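Internalin C2 (Listeria monocytogenes serotype 4b str. F2365, PDB 4FHO) is a leucine-rich-repeat protein of the internalin family that probably takes part in adhesion to or invasion of host cells. Local coordinates at residues T13-N16 with V17-D21; V41-A44 with D45-G48. All blocks are in the same frame, centred on the assembly; numbering follows the deposited sequence.

Interaction 1 of 2, residues T13-N16 with V17-D21; sequences TPIN and VIFPD
T13 and V17 meet through their methyl groups at the start of a single helical turn, 15-18, which follows directly on strand 13-14 in the N-terminal cap domain of this internalin. P14 stands at the N-cap position, and its carbonyl serves the first turn. V17 N reaches P14 O at 3.1 Å, but from well above the carbonyl plane (61° out of it), and the bond from I18 N to the same oxygen is weak. The next bond is better formed: F19 N lies 2.9 Å from I15 O, only 21° off the carbonyl plane, after which F19 leaves helical geometry.

The closest apolar packing across the turn is made by T13. Its CG2 stands anti to the backbone N, which sets the methyl 3.6 Å from V17 CG1 and 3.7 Å from I18 CG1, with the T13 and V17 side chains crossing at about a right angle. T13 OG1 takes no part in this packing; it is bonded to the backbone oxygen of Q11. Burial belongs to I15, I18 and F19: I15 and F19 both touch V28 of helix 22-31, I15 and I18 both pack on V41 of strand 40-41, and I18 and F19 both reach L46 of helix 43-47.

The solvent side is looser. V17 is exposed, and its second methyl, CG2, runs alongside the P14 ring, 3.9 Å from P14 CB, the two side chains pointing the same way. P20, also exposed, has its CB directed away from 13-16.

Among the buried residues, the I15 carbonyl meets an aromatic ring as well as an N-H: I15 O lies at the edge of the F19 ring, in its plane, 3.6 Å from F19 CD2.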
ATOM      1  N   THR A  13       2.449  19.979  23.762  1.00 83.53           N
ATOM      2  CA  THR A  13       2.994  18.745  24.335  1.00 86.84           C
ATOM      3  C   THR A  13       4.351  18.466  23.673  1.00 81.76           C
ATOM      4  O   THR A  13       4.511  18.798  22.500  1.00 70.20           O
ATOM      5  CB  THR A  13       2.033  17.568  24.059  1.00 86.83           C
ATOM      6  OG1 THR A  13       0.735  17.898  24.565  1.00 86.52           O
ATOM      7  CG2 THR A  13       2.511  16.276  24.719  1.00 81.41           C
ATOM      8  N   PRO A  14       5.329  17.889  24.418  1.00 80.47           N
ATOM      9  CA  PRO A  14       6.592  17.514  23.782  1.00 79.69           C
ATOM     10  C   PRO A  14       6.410  16.475  22.671  1.00 76.78           C
ATOM     11  O   PRO A  14       5.525  15.612  22.775  1.00 76.19           O
ATOM     12  CB  PRO A  14       7.408  16.933  24.937  1.00 86.98           C
ATOM     13  CG  PRO A  14       6.903  17.648  26.137  1.00 94.09           C
ATOM     14  CD  PRO A  14       5.429  17.800  25.892  1.00 92.14           C
ATOM     15  N   ILE A  15       7.237  16.559  21.630  1.00 74.28           N
ATOM     16  CA  ILE A  15       7.144  15.641  20.479  1.00 67.01           C
ATOM     17  C   ILE A  15       7.323  14.171  20.898  1.00 69.47           C
ATOM     18  O   ILE A  15       6.616  13.292  20.371  1.00 66.04           O
ATOM     19  CB  ILE A  15       8.126  16.034  19.326  1.00 69.76           C
ATOM     20  CG1 ILE A  15       7.763  17.405  18.728  1.00 73.85           C
ATOM     21  CG2 ILE A  15       8.113  15.014  18.200  1.00 62.12           C
ATOM     22  CD1 ILE A  15       8.903  18.047  17.964  1.00 75.89           C
ATOM     23  N   ASN A  16       8.219  13.904  21.855  1.00 66.19           N
ATOM     24  CA  ASN A  16       8.456  12.510  22.326  1.00 66.72           C
ATOM     25  C   ASN A  16       7.432  11.944  23.330  1.00 70.61           C
ATOM     26  O   ASN A  16       7.580  10.801  23.761  1.00 75.74           O
ATOM     27  CB  ASN A  16       9.907  12.316  22.821  1.00 72.97           C
ATOM     28  CG  ASN A  16      10.229  13.065  24.117  1.00 74.24           C
ATOM     29  OD1 ASN A  16       9.465  13.894  24.603  1.00 69.16           O
ATOM     30  ND2 ASN A  16      11.390  12.768  24.669  1.00 83.56           N
ATOM     31  N   VAL A  17       6.442  12.754  23.722  1.00 73.39           N
ATOM     32  CA  VAL A  17       5.263  12.298  24.493  1.00 73.95           C
ATOM     33  C   VAL A  17       4.197  11.831  23.512  1.00 73.71           C
ATOM     34  O   VAL A  17       3.688  10.715  23.639  1.00 76.59           O
ATOM     35  CB  VAL A  17       4.658  13.421  25.372  1.00 76.94           C
ATOM     36  CG1 VAL A  17       3.312  13.007  25.978  1.00 80.99           C
ATOM     37  CG2 VAL A  17       5.627  13.829  26.478  1.00 82.32           C
ATOM     38  N   ILE A  18       3.859  12.710  22.560  1.00 72.19           N
ATOM     39  CA  ILE A  18       2.875  12.438  21.487  1.00 70.08           C
ATOM     40  C   ILE A  18       3.311  11.237  20.632  1.00 70.38           C
ATOM     41  O   ILE A  18       2.508  10.361  20.357  1.00 68.37           O
ATOM     42  CB  ILE A  18       2.696  13.652  20.531  1.00 70.51           C
ATOM     43  CG1 ILE A  18       2.194  14.907  21.251  1.00 74.04           C
ATOM     44  CG2 ILE A  18       1.700  13.341  19.414  1.00 70.71           C
ATOM     45  CD1 ILE A  18       2.422  16.154  20.420  1.00 72.90           C
ATOM     46  N   PHE A  19       4.579  11.229  20.207  1.00 67.79           N
ATOM     47  CA  PHE A  19       5.170  10.155  19.388  1.00 63.71           C
ATOM     48  C   PHE A  19       6.189   9.405  20.251  1.00 69.74           C
ATOM     49  O   PHE A  19       7.366   9.801  20.301  1.00 65.71           O
ATOM     50  CB  PHE A  19       5.832  10.732  18.146  1.00 60.43           C
ATOM     51  CG  PHE A  19       4.881  11.447  17.239  1.00 68.41           C
ATOM     52  CD1 PHE A  19       4.206  10.756  16.233  1.00 62.66           C
ATOM     53  CD2 PHE A  19       4.643  12.817  17.387  1.00 68.61           C
ATOM     54  CE1 PHE A  19       3.321  11.419  15.387  1.00 62.87           C
ATOM     55  CE2 PHE A  19       3.749  13.481  16.547  1.00 72.20           C
ATOM     56  CZ  PHE A  19       3.084  12.778  15.546  1.00 64.63           C
ATOM     57  N   PRO A  20       5.737   8.349  20.972  1.00 65.04           N
ATOM     58  CA  PRO A  20       6.673   7.650  21.873  1.00 66.82           C
ATOM     59  C   PRO A  20       7.833   6.902  21.197  1.00 60.45           C
ATOM     60  O   PRO A  20       8.869   6.735  21.818  1.00 65.71           O
ATOM     61  CB  PRO A  20       5.763   6.708  22.678  1.00 70.44           C
ATOM     62  CG  PRO A  20       4.509   6.603  21.897  1.00 72.33           C
ATOM     63  CD  PRO A  20       4.345   7.932  21.234  1.00 69.37           C
ATOM     64  N   ASP A  21       7.674   6.501  19.940  1.00 61.10           N
ATOM     65  CA  ASP A  21       8.764   5.882  19.182  1.00 62.94           C
ATOM     66  C   ASP A  21       9.843   6.938  18.851  1.00 62.62           C
ATOM     67  O   ASP A  21       9.539   7.871  18.118  1.00 62.59           O
ATOM     68  CB  ASP A  21       8.231   5.255  17.897  1.00 58.12           C
ATOM     69  CG  ASP A  21       9.225   4.353  17.246  1.00 61.30           C
ATOM     70  OD1 ASP A  21      10.181   4.882  16.628  1.00 68.61           O
ATOM     71  OD2 ASP A  21       9.042   3.114  17.330  1.00 70.10           O
TER

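Interaction 2 of 2, residues V41-A44 with D45-G48; sequences VTQA and DLDG
Two first torsions set up the capping box of T42 and D45. T42 OG1 sits between its own backbone N and carbonyl carbon (chi1 63°), within range of D45 N, and D45 CG lies beside its backbone N (chi1 -64°), bringing the carboxylate back to the N-H of the N-cap residue. The exchange is reciprocal: D45 N gives a bond to T42 OG1 at 3.2 Å, and T42 N gives one to D45 OD2 at 2.8 Å. OD2 has a second donor, T42 OG1, at 2.7 Å. The two approaches differ: the amide uses the anti lone pair, whereas the hydroxyl comes from above the carboxylate plane, 65° out of it. Two donors thus grip one oxygen and limit rotation of the carboxylate, whose negative charge at the N-terminal end of the helix would probably be stabilised by the helix dipole.

Next along the helix, D47 N bonds to Q43 O at 2.8 Å in the carbonyl plane. The Q43 chain, bent at its second torsion, carries NE2 to D47 OD1, at 2.8 Å. That side-chain bond is weak, and both groups have stronger partners: Q43 NE2 also bonds to Y67 O and Q43 OE1 accepts from I9 N, while D47 OD1 accepts from N69 ND2.

On the buried flank, V41 CG2 and L46 CD2 pack 4.1 Å apart, their side chains crossing at about a right angle. Helix 43-47 follows strand 40-41 after the single N-cap residue T42. L46 packs on I18 of helix 15-18 and on the loop residues Y67 and L68, and D47 O accepts from N70 ND2, a further tie between the helix and the loop before strand 73-75.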
ATOM      1  N   VAL A  41       5.281  21.018  20.537  1.00 80.14           N
ATOM      2  CA  VAL A  41       4.578  21.369  19.290  1.00 76.56           C
ATOM      3  C   VAL A  41       3.117  21.696  19.610  1.00 82.15           C
ATOM      4  O   VAL A  41       2.548  21.170  20.589  1.00 79.39           O
ATOM      5  CB  VAL A  41       4.667  20.259  18.225  1.00 76.85           C
ATOM      6  CG1 VAL A  41       6.084  20.166  17.696  1.00 66.93           C
ATOM      7  CG2 VAL A  41       4.210  18.921  18.782  1.00 74.93           C
ATOM      8  N   THR A  42       2.541  22.610  18.820  1.00 85.21           N
ATOM      9  CA  THR A  42       1.100  22.906  18.855  1.00 85.89           C
ATOM     10  C   THR A  42       0.407  21.931  17.902  1.00 83.20           C
ATOM     11  O   THR A  42       1.077  21.228  17.126  1.00 77.72           O
ATOM     12  CB  THR A  42       0.794  24.353  18.411  1.00 87.93           C
ATOM     13  OG1 THR A  42       1.198  24.538  17.047  1.00 90.59           O
ATOM     14  CG2 THR A  42       1.540  25.355  19.282  1.00 91.60           C
ATOM     15  N   GLN A  43      -0.924  21.893  17.960  1.00 81.79           N
ATOM     16  CA  GLN A  43      -1.718  21.140  16.983  1.00 81.42           C
ATOM     17  C   GLN A  43      -1.564  21.707  15.563  1.00 85.71           C
ATOM     18  O   GLN A  43      -1.544  20.932  14.601  1.00 83.98           O
ATOM     19  CB  GLN A  43      -3.199  21.066  17.386  1.00 84.82           C
ATOM     20  CG  GLN A  43      -4.089  20.234  16.461  1.00 84.04           C
ATOM     21  CD  GLN A  43      -3.560  18.824  16.225  1.00 82.05           C
ATOM     22  OE1 GLN A  43      -3.257  18.093  17.174  1.00 76.97           O
ATOM     23  NE2 GLN A  43      -3.441  18.440  14.958  1.00 73.81           N
ATOM     24  N   ALA A  44      -1.446  23.036  15.448  1.00 86.69           N
ATOM     25  CA  ALA A  44      -1.140  23.706  14.164  1.00 91.09           C
ATOM     26  C   ALA A  44       0.160  23.218  13.493  1.00 84.33           C
ATOM     27  O   ALA A  44       0.197  23.086  12.267  1.00 86.87           O
ATOM     28  CB  ALA A  44      -1.099  25.218  14.337  1.00 95.43           C
ATOM     29  N   ASP A  45       1.206  22.956  14.288  1.00 80.34           N
ATOM     30  CA  ASP A  45       2.472  22.376  13.772  1.00 81.59           C
ATOM     31  C   ASP A  45       2.237  20.985  13.198  1.00 76.10           C
ATOM     32  O   ASP A  45       2.727  20.664  12.118  1.00 75.04           O
ATOM     33  CB  ASP A  45       3.542  22.245  14.863  1.00 83.72           C
ATOM     34  CG  ASP A  45       3.987  23.575  15.421  1.00 85.13           C
ATOM     35  OD1 ASP A  45       4.581  24.364  14.663  1.00 90.81           O
ATOM     36  OD2 ASP A  45       3.757  23.809  16.624  1.00 87.91           O
ATOM     37  N   LEU A  46       1.481  20.172  13.938  1.00 74.78           N
ATOM     38  CA  LEU A  46       1.090  18.828  13.488  1.00 71.92           C
ATOM     39  C   LEU A  46       0.194  18.876  12.238  1.00 71.06           C
ATOM     40  O   LEU A  46       0.401  18.096  11.313  1.00 71.57           O
ATOM     41  CB  LEU A  46       0.415  18.051  14.632  1.00 66.01           C
ATOM     42  CG  LEU A  46       1.242  17.770  15.897  1.00 65.29           C
ATOM     43  CD1 LEU A  46       0.479  16.880  16.855  1.00 62.55           C
ATOM     44  CD2 LEU A  46       2.565  17.096  15.542  1.00 65.60           C
ATOM     45  N   ASP A  47      -0.761  19.811  12.203  1.00 73.33           N
ATOM     46  CA  ASP A  47      -1.640  20.001  11.023  1.00 73.48           C
ATOM     47  C   ASP A  47      -0.909  20.470   9.745  1.00 77.32           C
ATOM     48  O   ASP A  47      -1.440  20.282   8.646  1.00 72.09           O
ATOM     49  CB  ASP A  47      -2.839  20.927  11.351  1.00 80.73           C
ATOM     50  CG  ASP A  47      -3.927  20.241  12.205  1.00 83.92           C
ATOM     51  OD1 ASP A  47      -4.034  18.999  12.234  1.00 92.01           O
ATOM     52  OD2 ASP A  47      -4.707  20.954  12.855  1.00 87.08           O
ATOM     53  N   GLY A  48       0.291  21.055   9.886  1.00 73.38           N
ATOM     54  CA  GLY A  48       1.147  21.424   8.751  1.00 71.76           C
ATOM     55  C   GLY A  48       2.051  20.329   8.178  1.00 69.25           C
ATOM     56  O   GLY A  48       2.752  20.589   7.209  1.00 70.97           O
TER

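In the fold
Interactions 1 and 2 come in series along the chain, yet their centres lie only about 13 Å apart. Each includes a strand residue leading into a short helix, and the strands, 13-14 and 40-41, pair antiparallel: T13 O and V41 N are 3.1 Å apart, a probable hydrogen bond. Apolar side chains also join the two segments, with I15 CG1 3.4 Å from V41 CG1, I18 CD1 3.7 Å from V41 CG2, and F19 CE2 3.9 Å from L46 CD2. Both centres sit about 26 Å from the centre of the chain, in the N-terminal cap, with strand 51-53 opening the parallel sheet of the leucine-rich repeats soon after helix 43-47.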